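Periplasmic iron-binding protein (Synechocystis sp., PDB 2VP1) probably serves as a periplasmic substrate-binding subunit of an ABC transporter that imports ferric iron. Local coordinates at residues R131-S136 / S146-L151; A207-I212 / Y225-L230; T85-M90 / S166-L171. All coordinates share one frame; numbering follows the deposited sequence.

Contact 1. Residues R131-S136 / S146-L151; sequences RVLYYS and STYEAL
The phenol of Tyr148 donates its hydrogen to the backbone carbonyl of Arg131, with OH 2.6 Å from O; the hydroxyl lies in the carbonyl plane, nearly in line with the C=O bond (C=O...donor angle 159°). The carbonyl oxygen lies at the edge of the ring, near its plane. The same hydroxyl oxygen also accepts from the backbone N of His260, just before strand 261-268, and so links strand 124-136 to the start of its neighbour. The side chain of Arg131 starts toward the loop but turns elsewhere: its guanidinium forms a salt bridge with Asp205 and hydrogen bonds with Asn170 and Asn223. Two residues on, Leu133 has CG set anti to its carbonyl carbon (chi1 -65°), which carries the isobutyl fork to the loop. Both branches, CD1 and CD2, stand 3.8 Å from Leu151 CD1, and the two leucines reach toward each other tip to tip. Leu133 CD2 also approaches the Tyr148 ring obliquely, 4.2 Å from Tyr148 CD1. The turn that presents Tyr148 and Leu151 is closed by an ST motif, in which Ala150 N donates to Thr147 OG1 at 3.0 Å. The loop 146-151 thus packs beside the end of the long strand 124-136, which passes from one lobe into the other, as in the two-lobed periplasmic binding protein fold.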
ATOM      1  N   ARG A 131       5.520  -3.164   2.394  1.00 10.84           N
ATOM      2  CA  ARG A 131       4.921  -4.486   2.597  1.00 10.26           C
ATOM      3  C   ARG A 131       5.949  -5.340   3.326  1.00 10.17           C
ATOM      4  O   ARG A 131       6.878  -5.896   2.718  1.00 10.36           O
ATOM      5  CB  ARG A 131       4.516  -5.125   1.262  1.00  9.79           C
ATOM      6  CG  ARG A 131       3.466  -6.197   1.386  1.00  8.93           C
ATOM      7  CD  ARG A 131       2.154  -5.795   0.714  1.00  7.99           C
ATOM      8  NE  ARG A 131       1.128  -6.822   0.871  1.00  6.33           N
ATOM      9  CZ  ARG A 131       0.206  -6.789   1.828  1.00  7.58           C
ATOM     10  NH1 ARG A 131       0.173  -5.759   2.669  1.00  6.76           N
ATOM     11  NH2 ARG A 131      -0.697  -7.761   1.936  1.00  7.66           N
ATOM     12  N   VAL A 132       5.799  -5.418   4.642  1.00  9.92           N
ATOM     13  CA  VAL A 132       6.820  -6.059   5.483  1.00  9.30           C
ATOM     14  C   VAL A 132       6.421  -7.474   5.889  1.00  9.22           C
ATOM     15  O   VAL A 132       5.379  -7.984   5.463  1.00  8.36           O
ATOM     16  CB  VAL A 132       7.162  -5.191   6.730  1.00  9.00           C
ATOM     17  CG1 VAL A 132       7.687  -3.836   6.299  1.00  7.53           C
ATOM     18  CG2 VAL A 132       5.934  -5.029   7.616  1.00  8.84           C
ATOM     19  N   LEU A 133       7.266  -8.101   6.703  1.00  9.64           N
ATOM     20  CA  LEU A 133       6.929  -9.372   7.324  1.00 10.15           C
ATOM     21  C   LEU A 133       6.673  -9.181   8.802  1.00 10.86           C
ATOM     22  O   LEU A 133       7.361  -8.396   9.452  1.00 11.32           O
ATOM     23  CB  LEU A 133       8.059 -10.367   7.138  1.00  9.72           C
ATOM     24  CG  LEU A 133       8.386 -10.821   5.723  1.00  8.90           C
ATOM     25  CD1 LEU A 133       9.256 -12.062   5.825  1.00  7.65           C
ATOM     26  CD2 LEU A 133       7.112 -11.093   4.901  1.00  7.60           C
ATOM     27  N   TYR A 134       5.683  -9.890   9.331  1.00 11.95           N
ATOM     28  CA  TYR A 134       5.482  -9.981  10.786  1.00 12.85           C
ATOM     29  C   TYR A 134       5.665 -11.417  11.232  1.00 13.33           C
ATOM     30  O   TYR A 134       5.373 -12.334  10.463  1.00 13.97           O
ATOM     31  CB  TYR A 134       4.112  -9.428  11.203  1.00 12.92           C
ATOM     32  CG  TYR A 134       3.961  -7.974  10.817  1.00 13.72           C
ATOM     33  CD1 TYR A 134       3.367  -7.605   9.605  1.00 13.25           C
ATOM     34  CD2 TYR A 134       4.469  -6.957  11.637  1.00 14.77           C
ATOM     35  CE1 TYR A 134       3.266  -6.268   9.237  1.00 13.72           C
ATOM     36  CE2 TYR A 134       4.368  -5.610  11.268  1.00 13.77           C
ATOM     37  CZ  TYR A 134       3.768  -5.279  10.073  1.00 13.43           C
ATOM     38  OH  TYR A 134       3.656  -3.957   9.723  1.00 14.36           O
ATOM     39  N   TYR A 135       6.172 -11.617  12.454  1.00 13.83           N
ATOM     40  CA  TYR A 135       6.439 -12.967  12.967  1.00 13.87           C
ATOM     41  C   TYR A 135       6.216 -13.153  14.479  1.00 14.68           C
ATOM     42  O   TYR A 135       6.354 -12.206  15.273  1.00 15.02           O
ATOM     43  CB  TYR A 135       7.857 -13.370  12.610  1.00 13.06           C
ATOM     44  CG  TYR A 135       8.916 -12.610  13.377  1.00 12.77           C
ATOM     45  CD1 TYR A 135       9.384 -11.369  12.914  1.00 11.14           C
ATOM     46  CD2 TYR A 135       9.478 -13.142  14.558  1.00 11.64           C
ATOM     47  CE1 TYR A 135      10.367 -10.666  13.600  1.00 10.99           C
ATOM     48  CE2 TYR A 135      10.465 -12.443  15.255  1.00 12.35           C
ATOM     49  CZ  TYR A 135      10.903 -11.197  14.768  1.00 12.35           C
ATOM     50  OH  TYR A 135      11.880 -10.497  15.436  1.00 11.80           O
ATOM     51  N   SER A 136       5.887 -14.389  14.862  1.00 15.18           N
ATOM     52  CA  SER A 136       5.746 -14.776  16.266  1.00 15.46           C
ATOM     53  C   SER A 136       7.091 -14.713  16.957  1.00 15.89           C
ATOM     54  O   SER A 136       8.017 -15.414  16.556  1.00 16.29           O
ATOM     55  CB  SER A 136       5.226 -16.204  16.364  1.00 15.15           C
ATOM     56  OG  SER A 136       4.994 -16.550  17.717  1.00 16.09           O
ATOM     57  N   SER A 146      14.398 -13.704   5.786  1.00 17.50           N
ATOM     58  CA  SER A 146      15.217 -12.963   4.850  1.00 16.55           C
ATOM     59  C   SER A 146      14.312 -12.252   3.850  1.00 16.38           C
ATOM     60  O   SER A 146      14.086 -11.041   3.950  1.00 16.11           O
ATOM     61  CB  SER A 146      16.183 -13.904   4.131  1.00 16.37           C
ATOM     62  OG  SER A 146      15.475 -14.980   3.546  1.00 15.52           O
ATOM     63  N   THR A 147      13.767 -13.022   2.915  1.00 15.93           N
ATOM     64  CA  THR A 147      13.017 -12.468   1.802  1.00 15.94           C
ATOM     65  C   THR A 147      11.563 -12.957   1.771  1.00 15.99           C
ATOM     66  O   THR A 147      11.199 -13.877   2.509  1.00 16.45           O
ATOM     67  CB  THR A 147      13.705 -12.847   0.493  1.00 16.10           C
ATOM     68  OG1 THR A 147      13.716 -14.268   0.363  1.00 15.96           O
ATOM     69  CG2 THR A 147      15.151 -12.347   0.479  1.00 15.97           C
ATOM     70  N   TYR A 148      10.728 -12.341   0.929  1.00 15.71           N
ATOM     71  CA  TYR A 148       9.407 -12.898   0.625  1.00 15.42           C
ATOM     72  C   TYR A 148       9.611 -14.272  -0.017  1.00 15.94           C
ATOM     73  O   TYR A 148       8.833 -15.193   0.198  1.00 15.90           O
ATOM     74  CB  TYR A 148       8.626 -12.021  -0.364  1.00 14.93           C
ATOM     75  CG  TYR A 148       8.593 -10.542  -0.052  1.00 14.52           C
ATOM     76  CD1 TYR A 148       7.732 -10.025   0.928  1.00 15.20           C
ATOM     77  CD2 TYR A 148       9.404  -9.652  -0.755  1.00 12.17           C
ATOM     78  CE1 TYR A 148       7.701  -8.655   1.205  1.00 14.38           C
ATOM     79  CE2 TYR A 148       9.393  -8.309  -0.479  1.00 12.32           C
ATOM     80  CZ  TYR A 148       8.540  -7.804   0.497  1.00 13.87           C
ATOM     81  OH  TYR A 148       8.544  -6.451   0.756  1.00 13.54           O
ATOM     82  N   GLU A 149      10.672 -14.382  -0.811  1.00 16.60           N
ATOM     83  CA  GLU A 149      10.960 -15.554  -1.637  1.00 17.20           C
ATOM     84  C   GLU A 149      11.177 -16.804  -0.786  1.00 17.30           C
ATOM     85  O   GLU A 149      10.685 -17.896  -1.121  1.00 17.27           O
ATOM     86  CB  GLU A 149      12.183 -15.288  -2.533  1.00 17.10           C
ATOM     87  CG  GLU A 149      11.958 -14.279  -3.701  1.00 19.79           C
ATOM     88  CD  GLU A 149      11.917 -12.773  -3.294  1.00 21.80           C
ATOM     89  OE1 GLU A 149      11.543 -11.935  -4.146  1.00 22.90           O
ATOM     90  OE2 GLU A 149      12.248 -12.412  -2.143  1.00 22.94           O
ATOM     91  N   ALA A 150      11.895 -16.628   0.322  1.00 17.43           N
ATOM     92  CA  ALA A 150      12.296 -17.728   1.192  1.00 17.68           C
ATOM     93  C   ALA A 150      11.102 -18.348   1.922  1.00 17.97           C
ATOM     94  O   ALA A 150      11.222 -19.407   2.557  1.00 18.67           O
ATOM     95  CB  ALA A 150      13.367 -17.269   2.186  1.00 17.26           C
ATOM     96  N   LEU A 151       9.951 -17.699   1.817  1.00 17.75           N
ATOM     97  CA  LEU A 151       8.754 -18.170   2.470  1.00 17.76           C
ATOM     98  C   LEU A 151       8.085 -19.294   1.686  1.00 18.57           C
ATOM     99  O   LEU A 151       7.090 -19.858   2.128  1.00 18.62           O
ATOM    100  CB  LEU A 151       7.805 -16.999   2.728  1.00 17.36           C
ATOM    101  CG  LEU A 151       8.379 -15.936   3.658  1.00 15.91           C
ATOM    102  CD1 LEU A 151       7.446 -14.748   3.783  1.00 14.84           C
ATOM    103  CD2 LEU A 151       8.677 -16.543   5.017  1.00 15.14           C
TER

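Contact 2. Residues A207-I212 / Y225-L230; sequences AQIRAI and YYYIRL. With FE (Fe (III) ion), chain C.
Ile209 has CG1 anti to its carbonyl carbon (chi1 -57°), and this leaves CG2 anti to the backbone N, so that both branches reach helix 224-232. Leu230, its CG likewise anti to the carbonyl carbon (chi1 -61°), crosses Ile209 at a slant, CD1 lying 3.9 Å from Ile209 CG2. Ile209 CG2 also lies at the edge of the Tyr227 ring near its plane, 4.3 Å from Tyr227 CD1, while Ile209 CD1 comes within 4.2 Å of Tyr226 CB. Arg210 stretches out past Leu230 with NH2 4.0 Å from Leu230 CD2; its charge is paired with Asp238 on helix 236-244. That helix also packs on Ile209 through Val241 and on Tyr227 and Leu230 through Val242, making a three-helix apolar cluster, and Tyr227 OH is hydrogen-bonded to Val245 O. The axes of the two short segments pass 10.9 Å apart at 59°, a spacing bridged by branched side chains rather than by backbone. Helix 224-232 opens with the tyrosine pair of a ferric-binding protein site: Tyr225 OH lies 2.0 Å and Tyr226 OH 2.1 Å from the iron, and His43, Tyr44 and Tyr169 supply the remaining protein ligands. Iron lies in the plane of the Tyr225 ring. Tyr225 CE1 sits 3.3 Å above the plane of the Tyr226 ring, over its centre, and Arg229 NH1 lies in that ring's plane, at its edge.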
ATOM      1  N   ALA A 207      -5.642  -8.388  10.442  1.00 12.02           N
ATOM      2  CA  ALA A 207      -6.148  -9.714  10.801  1.00 12.26           C
ATOM      3  C   ALA A 207      -5.070 -10.821  10.766  1.00 12.57           C
ATOM      4  O   ALA A 207      -5.146 -11.807  11.515  1.00 12.50           O
ATOM      5  CB  ALA A 207      -7.318 -10.080   9.908  1.00 11.83           C
ATOM      6  N   GLN A 208      -4.082 -10.657   9.889  1.00 13.00           N
ATOM      7  CA  GLN A 208      -3.003 -11.623   9.770  1.00 13.45           C
ATOM      8  C   GLN A 208      -2.022 -11.402  10.908  1.00 14.39           C
ATOM      9  O   GLN A 208      -1.425 -12.366  11.406  1.00 14.62           O
ATOM     10  CB  GLN A 208      -2.285 -11.522   8.420  1.00 13.13           C
ATOM     11  CG  GLN A 208      -3.164 -11.292   7.203  1.00 11.88           C
ATOM     12  CD  GLN A 208      -4.301 -12.314   7.022  1.00 12.20           C
ATOM     13  OE1 GLN A 208      -4.141 -13.525   7.240  1.00 11.91           O
ATOM     14  NE2 GLN A 208      -5.456 -11.817   6.592  1.00 11.09           N
ATOM     15  N   ILE A 209      -1.867 -10.144  11.332  1.00 15.12           N
ATOM     16  CA  ILE A 209      -0.992  -9.826  12.466  1.00 16.03           C
ATOM     17  C   ILE A 209      -1.581 -10.392  13.772  1.00 16.31           C
ATOM     18  O   ILE A 209      -0.847 -10.917  14.635  1.00 16.61           O
ATOM     19  CB  ILE A 209      -0.715  -8.307  12.600  1.00 16.11           C
ATOM     20  CG1 ILE A 209      -0.106  -7.739  11.313  1.00 17.04           C
ATOM     21  CG2 ILE A 209       0.228  -8.036  13.754  1.00 15.87           C
ATOM     22  CD1 ILE A 209       0.107  -6.190  11.340  1.00 16.18           C
ATOM     23  N   ARG A 210      -2.905 -10.294  13.905  1.00 16.28           N
ATOM     24  CA  ARG A 210      -3.587 -10.793  15.094  1.00 16.21           C
ATOM     25  C   ARG A 210      -3.523 -12.317  15.098  1.00 15.91           C
ATOM     26  O   ARG A 210      -3.273 -12.931  16.136  1.00 16.37           O
ATOM     27  CB  ARG A 210      -5.045 -10.322  15.158  1.00 16.20           C
ATOM     28  CG  ARG A 210      -5.277  -8.807  15.098  1.00 16.24           C
ATOM     29  CD  ARG A 210      -6.746  -8.469  15.434  1.00 17.03           C
ATOM     30  NE  ARG A 210      -6.985  -7.029  15.491  1.00 19.49           N
ATOM     31  CZ  ARG A 210      -6.673  -6.246  16.526  1.00 21.35           C
ATOM     32  NH1 ARG A 210      -6.113  -6.759  17.619  1.00 22.94           N
ATOM     33  NH2 ARG A 210      -6.912  -4.940  16.467  1.00 21.07           N
ATOM     34  N   ALA A 211      -3.723 -12.930  13.934  1.00 15.12           N
ATOM     35  CA  ALA A 211      -3.721 -14.386  13.850  1.00 14.58           C
ATOM     36  C   ALA A 211      -2.390 -15.006  14.342  1.00 14.14           C
ATOM     37  O   ALA A 211      -2.391 -16.069  14.967  1.00 14.12           O
ATOM     38  CB  ALA A 211      -4.088 -14.853  12.441  1.00 14.43           C
ATOM     39  N   ILE A 212      -1.273 -14.325  14.088  1.00 13.53           N
ATOM     40  CA  ILE A 212       0.029 -14.736  14.616  1.00 12.71           C
ATOM     41  C   ILE A 212      -0.001 -14.799  16.136  1.00 12.91           C
ATOM     42  O   ILE A 212       0.485 -15.769  16.726  1.00 12.77           O
ATOM     43  CB  ILE A 212       1.158 -13.783  14.191  1.00 12.49           C
ATOM     44  CG1 ILE A 212       1.186 -13.658  12.655  1.00 12.57           C
ATOM     45  CG2 ILE A 212       2.474 -14.244  14.787  1.00 10.30           C
ATOM     46  CD1 ILE A 212       2.494 -13.210  12.049  1.00 12.80           C
ATOM     47  N   TYR A 225       2.580   0.237   8.324  1.00 13.72           N
ATOM     48  CA  TYR A 225       1.854   1.223   9.135  1.00 14.14           C
ATOM     49  C   TYR A 225       0.751   0.611  10.028  1.00 14.75           C
ATOM     50  O   TYR A 225       0.321   1.230  10.997  1.00 15.25           O
ATOM     51  CB  TYR A 225       1.268   2.324   8.228  1.00 13.65           C
ATOM     52  CG  TYR A 225       0.378   1.749   7.147  1.00 13.06           C
ATOM     53  CD1 TYR A 225      -0.958   1.461   7.412  1.00 11.28           C
ATOM     54  CD2 TYR A 225       0.887   1.438   5.880  1.00 11.62           C
ATOM     55  CE1 TYR A 225      -1.766   0.901   6.454  1.00 12.81           C
ATOM     56  CE2 TYR A 225       0.066   0.877   4.896  1.00 11.85           C
ATOM     57  CZ  TYR A 225      -1.260   0.608   5.194  1.00 12.38           C
ATOM     58  OH  TYR A 225      -2.102   0.045   4.266  1.00 11.95           O
ATOM     59  N   TYR A 226       0.280  -0.585   9.686  1.00 15.41           N
ATOM     60  CA  TYR A 226      -0.742  -1.265  10.466  1.00 15.87           C
ATOM     61  C   TYR A 226      -0.201  -1.648  11.822  1.00 16.17           C
ATOM     62  O   TYR A 226      -0.929  -1.587  12.818  1.00 16.62           O
ATOM     63  CB  TYR A 226      -1.256  -2.522   9.742  1.00 16.64           C
ATOM     64  CG  TYR A 226      -2.182  -2.259   8.564  1.00 17.27           C
ATOM     65  CD1 TYR A 226      -3.402  -1.602   8.737  1.00 17.24           C
ATOM     66  CD2 TYR A 226      -1.840  -2.674   7.277  1.00 17.98           C
ATOM     67  CE1 TYR A 226      -4.251  -1.360   7.667  1.00 17.75           C
ATOM     68  CE2 TYR A 226      -2.682  -2.430   6.190  1.00 18.09           C
ATOM     69  CZ  TYR A 226      -3.888  -1.776   6.395  1.00 18.62           C
ATOM     70  OH  TYR A 226      -4.741  -1.540   5.328  1.00 19.47           O
ATOM     71  N   TYR A 227       1.078  -2.028  11.866  1.00 16.42           N
ATOM     72  CA  TYR A 227       1.722  -2.441  13.117  1.00 16.62           C
ATOM     73  C   TYR A 227       2.007  -1.301  14.080  1.00 16.99           C
ATOM     74  O   TYR A 227       1.955  -1.486  15.309  1.00 17.17           O
ATOM     75  CB  TYR A 227       3.018  -3.156  12.827  1.00 16.92           C
ATOM     76  CG  TYR A 227       3.679  -3.792  14.037  1.00 17.01           C
ATOM     77  CD1 TYR A 227       3.301  -5.045  14.475  1.00 15.87           C
ATOM     78  CD2 TYR A 227       4.706  -3.150  14.706  1.00 16.51           C
ATOM     79  CE1 TYR A 227       3.917  -5.633  15.541  1.00 16.72           C
ATOM     80  CE2 TYR A 227       5.330  -3.730  15.782  1.00 17.40           C
ATOM     81  CZ  TYR A 227       4.937  -4.977  16.198  1.00 17.66           C
ATOM     82  OH  TYR A 227       5.560  -5.568  17.286  1.00 18.10           O
ATOM     83  N   ILE A 228       2.320  -0.135  13.522  1.00 17.20           N
ATOM     84  CA  ILE A 228       2.625   1.051  14.321  1.00 17.39           C
ATOM     85  C   ILE A 228       1.371   1.531  15.051  1.00 17.69           C
ATOM     86  O   ILE A 228       1.436   1.956  16.204  1.00 17.61           O
ATOM     87  CB  ILE A 228       3.239   2.196  13.455  1.00 17.57           C
ATOM     88  CG1 ILE A 228       4.292   1.654  12.458  1.00 16.69           C
ATOM     89  CG2 ILE A 228       3.809   3.319  14.354  1.00 17.56           C
ATOM     90  CD1 ILE A 228       5.558   1.070  13.106  1.00 16.99           C
ATOM     91  N   ARG A 229       0.231   1.431  14.371  1.00 17.98           N
ATOM     92  CA  ARG A 229      -1.066   1.726  14.960  1.00 18.52           C
ATOM     93  C   ARG A 229      -1.294   0.878  16.238  1.00 18.53           C
ATOM     94  O   ARG A 229      -1.744   1.384  17.271  1.00 18.62           O
ATOM     95  CB  ARG A 229      -2.164   1.517  13.904  1.00 18.49           C
ATOM     96  CG  ARG A 229      -3.591   1.654  14.393  1.00 20.57           C
ATOM     97  CD  ARG A 229      -4.465   2.316  13.321  1.00 25.30           C
ATOM     98  NE  ARG A 229      -5.239   1.389  12.488  1.00 27.53           N
ATOM     99  CZ  ARG A 229      -5.402   1.513  11.166  1.00 29.53           C
ATOM    100  NH1 ARG A 229      -6.141   0.631  10.491  1.00 29.86           N
ATOM    101  NH2 ARG A 229      -4.813   2.507  10.505  1.00 31.04           N
ATOM    102  N   LEU A 230      -0.961  -0.408  16.163  1.00 18.45           N
ATOM    103  CA  LEU A 230      -1.063  -1.309  17.311  1.00 17.74           C
ATOM    104  C   LEU A 230      -0.126  -0.892  18.446  1.00 17.63           C
ATOM    105  O   LEU A 230      -0.499  -0.956  19.618  1.00 17.35           O
ATOM    106  CB  LEU A 230      -0.774  -2.757  16.880  1.00 17.98           C
ATOM    107  CG  LEU A 230      -1.702  -3.387  15.835  1.00 17.51           C
ATOM    108  CD1 LEU A 230      -1.105  -4.654  15.289  1.00 17.10           C
ATOM    109  CD2 LEU A 230      -3.106  -3.642  16.407  1.00 16.97           C
TER
HETATM  110 FE    FE C1347      -4.115  -0.003   4.054  1.00 16.51          FE

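Contact 3. Residues T85-M90 / S166-L171; sequences TVDAGM and SNVYNL. With FE (Fe (III) ion), chain C.
Asp87 and Val168 meet across the cleft of the periplasmic binding protein fold, where the N-terminal ends of two helices, each with a side-chain N-cap, come together from opposite lobes. Asp87 CB packs 3.5 Å from Val168 CG2, with Val168 CG1 a little farther off. CG, held anti to the backbone N (chi1 167°), continues across the same valine methyl. The carboxylate then turns back onto its own helix: OD1 accepts from Gly89 N at 3.0 Å and OD2 from Met90 N at 2.8 Å, each amide approaching from above the carboxylate plane. OD1 is further held by Ser172 OG and Asn262 ND2, so the buried group is fixed in its rotation, and the helix end probably stabilises its negative charge. Replacing Asp87 by alanine is likely to leave the amides of Gly89 and Met90 without their cap and Ser172 without this link between the lobes. Met90 CG packs on the same methyl, 3.5 Å from Val168 CG2. On the other helix, Asn167 is the N-cap, its OD1 accepting from Tyr169 N at 2.8 Å. Val86 CG2 lies 4.1 Å from Val168 CG1 and, obliquely to the Tyr169 ring, 3.6 Å from Tyr169 CE1, while Val86 O meets that ring at its edge and in its plane. Tyr169 OH binds iron at 2.1 Å.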
ATOM      1  N   THR A  85      -5.983   6.552  -4.343  1.00 12.94           N
ATOM      2  CA  THR A  85      -5.848   5.099  -4.160  1.00 13.02           C
ATOM      3  C   THR A  85      -4.803   4.793  -3.094  1.00 13.04           C
ATOM      4  O   THR A  85      -4.201   5.709  -2.533  1.00 13.45           O
ATOM      5  CB  THR A  85      -5.503   4.351  -5.500  1.00 13.20           C
ATOM      6  OG1 THR A  85      -4.115   4.514  -5.821  1.00 11.98           O
ATOM      7  CG2 THR A  85      -6.377   4.839  -6.658  1.00 12.34           C
ATOM      8  N   VAL A  86      -4.611   3.517  -2.793  1.00 13.10           N
ATOM      9  CA  VAL A  86      -3.521   3.096  -1.906  1.00 13.26           C
ATOM     10  C   VAL A  86      -2.533   2.239  -2.667  1.00 13.98           C
ATOM     11  O   VAL A  86      -1.771   1.497  -2.074  1.00 14.01           O
ATOM     12  CB  VAL A  86      -3.999   2.313  -0.656  1.00 12.79           C
ATOM     13  CG1 VAL A  86      -4.681   3.228   0.317  1.00 12.16           C
ATOM     14  CG2 VAL A  86      -4.892   1.131  -1.038  1.00 12.25           C
ATOM     15  N   ASP A  87      -2.535   2.355  -3.987  1.00 15.11           N
ATOM     16  CA  ASP A  87      -1.727   1.477  -4.810  1.00 16.08           C
ATOM     17  C   ASP A  87      -1.295   2.144  -6.101  1.00 16.75           C
ATOM     18  O   ASP A  87      -2.124   2.559  -6.905  1.00 17.33           O
ATOM     19  CB  ASP A  87      -2.510   0.203  -5.120  1.00 16.17           C
ATOM     20  CG  ASP A  87      -1.873  -0.622  -6.211  1.00 16.68           C
ATOM     21  OD1 ASP A  87      -0.656  -0.881  -6.146  1.00 18.07           O
ATOM     22  OD2 ASP A  87      -2.594  -1.024  -7.139  1.00 17.87           O
ATOM     23  N   ALA A  88       0.014   2.221  -6.304  1.00 17.70           N
ATOM     24  CA  ALA A  88       0.588   2.772  -7.524  1.00 18.40           C
ATOM     25  C   ALA A  88       0.151   1.988  -8.762  1.00 19.08           C
ATOM     26  O   ALA A  88       0.077   2.558  -9.862  1.00 19.64           O
ATOM     27  CB  ALA A  88       2.111   2.795  -7.423  1.00 18.40           C
ATOM     28  N   GLY A  89      -0.119   0.689  -8.596  1.00 19.13           N
ATOM     29  CA  GLY A  89      -0.583  -0.142  -9.704  1.00 19.68           C
ATOM     30  C   GLY A  89      -1.894   0.362 -10.293  1.00 20.39           C
ATOM     31  O   GLY A  89      -2.012   0.588 -11.507  1.00 20.07           O
ATOM     32  N   MET A  90      -2.872   0.557  -9.412  1.00 20.96           N
ATOM     33  CA  MET A  90      -4.186   1.030  -9.810  1.00 21.72           C
ATOM     34  C   MET A  90      -4.155   2.478 -10.258  1.00 22.07           C
ATOM     35  O   MET A  90      -5.005   2.903 -11.038  1.00 22.28           O
ATOM     36  CB  MET A  90      -5.203   0.828  -8.690  1.00 21.73           C
ATOM     37  CG  MET A  90      -5.459  -0.643  -8.365  1.00 22.38           C
ATOM     38  SD  MET A  90      -6.716  -1.496  -9.340  1.00 21.39           S
ATOM     39  CE  MET A  90      -6.157  -1.266 -11.017  1.00 22.10           C
ATOM     40  N   SER A 166      -7.134 -11.059  -4.287  1.00 12.18           N
ATOM     41  CA  SER A 166      -7.722  -9.938  -5.020  1.00 12.44           C
ATOM     42  C   SER A 166      -7.248  -8.611  -4.456  1.00 12.66           C
ATOM     43  O   SER A 166      -7.311  -7.589  -5.144  1.00 12.71           O
ATOM     44  CB  SER A 166      -9.239  -9.970  -4.994  1.00 12.10           C
ATOM     45  OG  SER A 166      -9.708  -9.438  -3.771  1.00 13.60           O
ATOM     46  N   ASN A 167      -6.779  -8.623  -3.205  1.00 12.88           N
ATOM     47  CA  ASN A 167      -6.252  -7.400  -2.616  1.00 12.69           C
ATOM     48  C   ASN A 167      -5.087  -6.770  -3.366  1.00 12.93           C
ATOM     49  O   ASN A 167      -4.150  -7.426  -3.854  1.00 12.66           O
ATOM     50  CB  ASN A 167      -5.865  -7.539  -1.159  1.00 12.45           C
ATOM     51  CG  ASN A 167      -5.527  -6.195  -0.548  1.00 12.30           C
ATOM     52  OD1 ASN A 167      -4.367  -5.823  -0.441  1.00 12.11           O
ATOM     53  ND2 ASN A 167      -6.546  -5.436  -0.205  1.00 13.01           N
ATOM     54  N   VAL A 168      -5.160  -5.455  -3.389  1.00 13.27           N
ATOM     55  CA  VAL A 168      -4.338  -4.644  -4.233  1.00 13.74           C
ATOM     56  C   VAL A 168      -2.878  -4.684  -3.778  1.00 13.27           C
ATOM     57  O   VAL A 168      -1.953  -4.636  -4.605  1.00 13.62           O
ATOM     58  CB  VAL A 168      -4.949  -3.217  -4.320  1.00 14.02           C
ATOM     59  CG1 VAL A 168      -4.586  -2.351  -3.098  1.00 14.98           C
ATOM     60  CG2 VAL A 168      -4.590  -2.581  -5.625  1.00 13.54           C
ATOM     61  N   TYR A 169      -2.685  -4.844  -2.473  1.00 12.72           N
ATOM     62  CA  TYR A 169      -1.346  -4.919  -1.890  1.00 12.58           C
ATOM     63  C   TYR A 169      -0.603  -6.142  -2.389  1.00 12.77           C
ATOM     64  O   TYR A 169       0.579  -6.063  -2.723  1.00 12.98           O
ATOM     65  CB  TYR A 169      -1.392  -4.912  -0.353  1.00 11.93           C
ATOM     66  CG  TYR A 169      -2.023  -3.676   0.258  1.00 11.41           C
ATOM     67  CD1 TYR A 169      -1.947  -2.427  -0.370  1.00 10.59           C
ATOM     68  CD2 TYR A 169      -2.689  -3.751   1.471  1.00 11.30           C
ATOM     69  CE1 TYR A 169      -2.543  -1.294   0.195  1.00 10.09           C
ATOM     70  CE2 TYR A 169      -3.285  -2.622   2.043  1.00 11.69           C
ATOM     71  CZ  TYR A 169      -3.201  -1.401   1.401  1.00 10.90           C
ATOM     72  OH  TYR A 169      -3.775  -0.297   1.989  1.00 11.56           O
ATOM     73  N   ASN A 170      -1.315  -7.261  -2.459  1.00 13.07           N
ATOM     74  CA  ASN A 170      -0.734  -8.516  -2.892  1.00 13.14           C
ATOM     75  C   ASN A 170      -0.557  -8.538  -4.393  1.00 13.13           C
ATOM     76  O   ASN A 170       0.373  -9.157  -4.900  1.00 13.19           O
ATOM     77  CB  ASN A 170      -1.603  -9.684  -2.450  1.00 13.05           C
ATOM     78  CG  ASN A 170      -1.570  -9.895  -0.958  1.00 13.96           C
ATOM     79  OD1 ASN A 170      -0.597  -9.525  -0.285  1.00 15.69           O
ATOM     80  ND2 ASN A 170      -2.630 -10.508  -0.423  1.00 14.23           N
ATOM     81  N   LEU A 171      -1.465  -7.875  -5.101  1.00 13.20           N
ATOM     82  CA  LEU A 171      -1.358  -7.771  -6.539  1.00 13.13           C
ATOM     83  C   LEU A 171      -0.009  -7.166  -6.851  1.00 13.36           C
ATOM     84  O   LEU A 171       0.817  -7.780  -7.547  1.00 12.76           O
ATOM     85  CB  LEU A 171      -2.483  -6.908  -7.100  1.00 12.95           C
ATOM     86  CG  LEU A 171      -3.710  -7.727  -7.506  1.00 14.13           C
ATOM     87  CD1 LEU A 171      -4.904  -6.828  -7.907  1.00 13.52           C
ATOM     88  CD2 LEU A 171      -3.355  -8.716  -8.628  1.00 13.65           C
TER
HETATM   89 FE    FE C1347      -4.115  -0.003   4.054  1.00 16.51          FE

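From the N terminus, residues 85-90 leave the first lobe's sheet and start the loop that contact 3 closes at 166-171, in the second lobe. Contact 1 is nested within it: strand 124-136 enters the second lobe, and its end is met after nine intervening residues by 146-151. Contact 2 follows in series, tying helix 205-213 to helix 224-232 around strand 219-223. No loops cross. The contacts nevertheless touch in space: the Arg131 side chain joins contact 1 to helix 168-181 of contact 3, its CZ packing 3.3 Å from Tyr169 CB, and Tyr134 packs on Ile209 and Tyr227. Contacts 2 and 3 share the iron.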